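Local coordinates for HcgC (Methanococcus maripaludis S2, PDB 5O4J), which probably transfers a methyl group from S-adenosylmethionine to a carbon of a pyridinol precursor during biosynthesis of the FeGP cofactor of [Fe]-hydrogenase, at residues Q74-I80 with V212-V218. Residues are numbered along the deposited sequence; the frame is centred on the assembly and turned at random.
Sequences QPHLKDI and VFHEKNV. With SAH (S-adenosyl-L-homocysteine), chain E.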
loop_
_atom_site.group_PDB
_atom_site.type_symbol
_atom_site.label_atom_id
_atom_site.label_comp_id
_atom_site.label_asym_id
_atom_site.label_seq_id
_atom_site.Cartn_x
_atom_site.Cartn_y
_atom_site.Cartn_z
ATOM N N GLN A 74 20.030 32.009 3.315
ATOM C CA GLN A 74 20.047 31.960 4.770
ATOM C C GLN A 74 21.483 32.068 5.264
ATOM O O GLN A 74 22.255 31.111 5.094
ATOM C CB GLN A 74 19.422 30.656 5.268
ATOM C CG GLN A 74 17.980 30.444 4.856
ATOM C CD GLN A 74 17.006 31.209 5.736
ATOM O OE1 GLN A 74 17.256 31.415 6.926
ATOM N NE2 GLN A 74 15.885 31.625 5.156
ATOM N N PRO A 75 21.893 33.181 5.879
ATOM C CA PRO A 75 23.291 33.274 6.329
ATOM C C PRO A 75 23.680 32.227 7.359
ATOM O O PRO A 75 24.846 31.813 7.380
ATOM C CB PRO A 75 23.386 34.701 6.899
ATOM C CG PRO A 75 21.995 35.141 7.120
ATOM C CD PRO A 75 21.161 34.441 6.097
ATOM N N HIS A 76 22.758 31.772 8.213
ATOM C CA HIS A 76 23.149 30.815 9.245
ATOM C C HIS A 76 23.515 29.453 8.673
ATOM O O HIS A 76 24.115 28.641 9.387
ATOM C CB HIS A 76 22.038 30.663 10.293
ATOM C CG HIS A 76 20.915 29.772 9.871
ATOM N ND1 HIS A 76 19.912 30.189 9.022
ATOM C CD2 HIS A 76 20.617 28.494 10.208
ATOM C CE1 HIS A 76 19.054 29.200 8.840
ATOM N NE2 HIS A 76 19.456 28.162 9.553
ATOM N N LEU A 77 23.203 29.187 7.406
ATOM C CA LEU A 77 23.586 27.900 6.844
ATOM C C LEU A 77 25.077 27.793 6.567
ATOM O O LEU A 77 25.530 26.727 6.135
ATOM C CB LEU A 77 22.786 27.622 5.575
ATOM C CG LEU A 77 21.394 27.051 5.857
ATOM C CD1 LEU A 77 20.604 26.963 4.570
ATOM C CD2 LEU A 77 21.471 25.675 6.525
ATOM N N LYS A 78 25.855 28.847 6.821
ATOM C CA LYS A 78 27.302 28.684 6.873
ATOM C C LYS A 78 27.689 27.560 7.824
ATOM O O LYS A 78 28.720 26.907 7.627
ATOM C CB LYS A 78 27.971 29.989 7.310
ATOM C CG LYS A 78 27.483 30.522 8.659
ATOM C CD LYS A 78 28.450 31.540 9.245
ATOM C CE LYS A 78 27.744 32.533 10.158
ATOM N NZ LYS A 78 27.091 31.891 11.335
ATOM N N ASP A 79 26.870 27.315 8.854
ATOM C CA ASP A 79 27.143 26.275 9.838
ATOM C C ASP A 79 27.006 24.864 9.273
ATOM O O ASP A 79 27.427 23.916 9.937
ATOM C CB ASP A 79 26.203 26.411 11.050
ATOM C CG ASP A 79 26.274 27.777 11.716
ATOM O OD1 ASP A 79 27.372 28.365 11.748
ATOM O OD2 ASP A 79 25.232 28.243 12.246
ATOM N N ILE A 80 26.392 24.692 8.099
ATOM C CA ILE A 80 26.193 23.357 7.538
ATOM C C ILE A 80 27.326 22.920 6.611
ATOM O O ILE A 80 27.243 21.831 6.027
ATOM C CB ILE A 80 24.824 23.252 6.831
ATOM C CG1 ILE A 80 24.314 21.804 6.880
ATOM C CG2 ILE A 80 24.877 23.728 5.374
ATOM C CD1 ILE A 80 22.813 21.668 6.642
ATOM N N VAL A 212 16.271 23.374 11.068
ATOM C CA VAL A 212 17.220 24.150 10.274
ATOM C C VAL A 212 16.688 25.546 9.987
ATOM O O VAL A 212 17.417 26.533 10.115
ATOM C CB VAL A 212 17.551 23.424 8.956
ATOM C CG1 VAL A 212 18.479 24.287 8.105
ATOM C CG2 VAL A 212 18.201 22.083 9.230
ATOM N N PHE A 213 15.437 25.649 9.533
ATOM C CA PHE A 213 14.959 26.890 8.930
ATOM C C PHE A 213 14.079 27.735 9.831
ATOM O O PHE A 213 13.943 28.931 9.570
ATOM C CB PHE A 213 14.208 26.586 7.637
ATOM C CG PHE A 213 15.103 26.080 6.580
ATOM C CD1 PHE A 213 15.833 26.965 5.816
ATOM C CD2 PHE A 213 15.293 24.713 6.406
ATOM C CE1 PHE A 213 16.713 26.510 4.869
ATOM C CE2 PHE A 213 16.175 24.246 5.450
ATOM C CZ PHE A 213 16.890 25.140 4.682
ATOM N N HIS A 214 13.475 27.153 10.861
ATOM C CA HIS A 214 12.665 27.906 11.807
ATOM C C HIS A 214 13.391 28.139 13.123
ATOM O O HIS A 214 13.527 29.283 13.551
ATOM C CB HIS A 214 11.341 27.173 12.029
ATOM C CG HIS A 214 10.534 27.024 10.779
ATOM N ND1 HIS A 214 9.514 26.106 10.652
ATOM C CD2 HIS A 214 10.609 27.672 9.591
ATOM C CE1 HIS A 214 8.989 26.203 9.443
ATOM N NE2 HIS A 214 9.638 27.142 8.778
ATOM N N GLU A 215 13.935 27.083 13.728
ATOM C CA GLU A 215 14.768 27.236 14.920
ATOM C C GLU A 215 16.164 27.741 14.590
ATOM O O GLU A 215 16.812 28.352 15.449
ATOM C CB GLU A 215 14.864 25.886 15.641
ATOM C CG GLU A 215 13.523 25.344 16.116
ATOM C CD GLU A 215 13.618 23.897 16.573
ATOM O OE1 GLU A 215 12.574 23.215 16.611
ATOM O OE2 GLU A 215 14.737 23.448 16.888
ATOM N N LYS A 216 16.608 27.548 13.349
ATOM C CA LYS A 216 17.904 28.017 12.855
ATOM C C LYS A 216 19.069 27.487 13.686
ATOM O O LYS A 216 20.011 28.210 14.026
ATOM C CB LYS A 216 17.913 29.546 12.769
ATOM C CG LYS A 216 16.867 30.064 11.792
ATOM C CD LYS A 216 17.052 31.538 11.494
ATOM C CE LYS A 216 16.317 31.932 10.232
ATOM N NZ LYS A 216 14.850 31.773 10.379
ATOM N N ASN A 217 19.032 26.182 13.950
ATOM C CA ASN A 217 20.042 25.507 14.763
ATOM C C ASN A 217 20.550 24.299 13.982
ATOM O O ASN A 217 20.011 23.197 14.103
ATOM C CB ASN A 217 19.487 25.118 16.115
ATOM C CG ASN A 217 20.571 24.653 17.061
ATOM O OD1 ASN A 217 21.650 24.234 16.631
ATOM N ND2 ASN A 217 20.299 24.727 18.353
ATOM N N VAL A 218 21.580 24.513 13.156
ATOM C CA VAL A 218 22.123 23.425 12.347
ATOM C C VAL A 218 22.703 22.331 13.231
ATOM O O VAL A 218 22.555 21.138 12.946
ATOM C CB VAL A 218 23.172 23.972 11.364
ATOM C CG1 VAL A 218 23.911 22.822 10.644
ATOM C CG2 VAL A 218 22.512 24.900 10.367
HETATM N N SAH E . 17.067 20.133 -3.534
HETATM C CA SAH E . 17.755 20.201 -2.210
HETATM C CB SAH E . 16.887 20.979 -1.223
HETATM C CG SAH E . 16.979 22.485 -1.461
HETATM S SD SAH E . 16.089 23.408 -0.233
HETATM C C SAH E . 18.015 18.835 -1.644
HETATM O O SAH E . 18.567 18.745 -0.519
HETATM O OXT SAH E . 17.656 17.856 -2.312
HETATM C "C5'" SAH E . 16.453 25.071 -0.709
HETATM C "C4'" SAH E . 17.834 25.538 -0.261
HETATM O "O4'" SAH E . 18.221 26.652 -1.075
HETATM C "C3'" SAH E . 17.811 26.058 1.164
HETATM O "O3'" SAH E . 19.093 25.900 1.794
HETATM C "C2'" SAH E . 17.460 27.511 0.952
HETATM O "O2'" SAH E . 17.801 28.369 2.045
HETATM C "C1'" SAH E . 18.263 27.843 -0.284
HETATM N N9 SAH E . 17.688 28.922 -1.103
HETATM C C8 SAH E . 16.378 29.130 -1.369
HETATM N N7 SAH E . 16.246 30.201 -2.192
HETATM C C5 SAH E . 17.485 30.656 -2.463
HETATM C C6 SAH E . 18.063 31.747 -3.270
HETATM N N6 SAH E . 17.255 32.582 -3.961
HETATM N N1 SAH E . 19.404 31.877 -3.279
HETATM C C2 SAH E . 20.216 31.050 -2.604
HETATM N N3 SAH E . 19.765 30.037 -1.845
HETATM C C4 SAH E . 18.432 29.807 -1.747
HETATM O O HOH W 1 22.658 27.142 13.151
#
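The aliphatic chain of K216 lies across the imidazole of H76. Its CB sits over one ring face, 3.9 Å from the centroid in a CH-pi contact; CG follows above CE1 and NE2, CD passes ND1, and CE reaches Q74 OE1 at 3.5 Å. There the chain bends (chi4 64°), and K216 NZ turns back to hydrogen-bond to F213 O, 3.1 Å away. Lysine suits this place, with apolar methylenes for the ring and an amine for the carbonyl; histidine offers both a flat face and an N-H. H76 NE2 donates to V212 O, in the last turn of helix 208-213, at 2.7 Å; the bond is bent, with 141° at the hydrogen, and the oxygen lies 22° out of the imidazole plane. With H76 cut back to an alanine, V212 O would probably lose this donor and the K216 methylenes the ring they lie on. At the opposite ring face, toward the rim, sits L77 CG, whose branches diverge: CD2 meets V212 CG1, while CD1 touches F213 CE1 and SAH O3'. V218 CG1 packs on I80 CG1, and a water links D79 OD2 to K216 O and V218 N. The contact joins the 3-10 turn after strand 65-72 of the Rossmann-like sheet to the junction of helices 208-213 and 218-225, with Q74, L77 and F213 lining the SAH ribose.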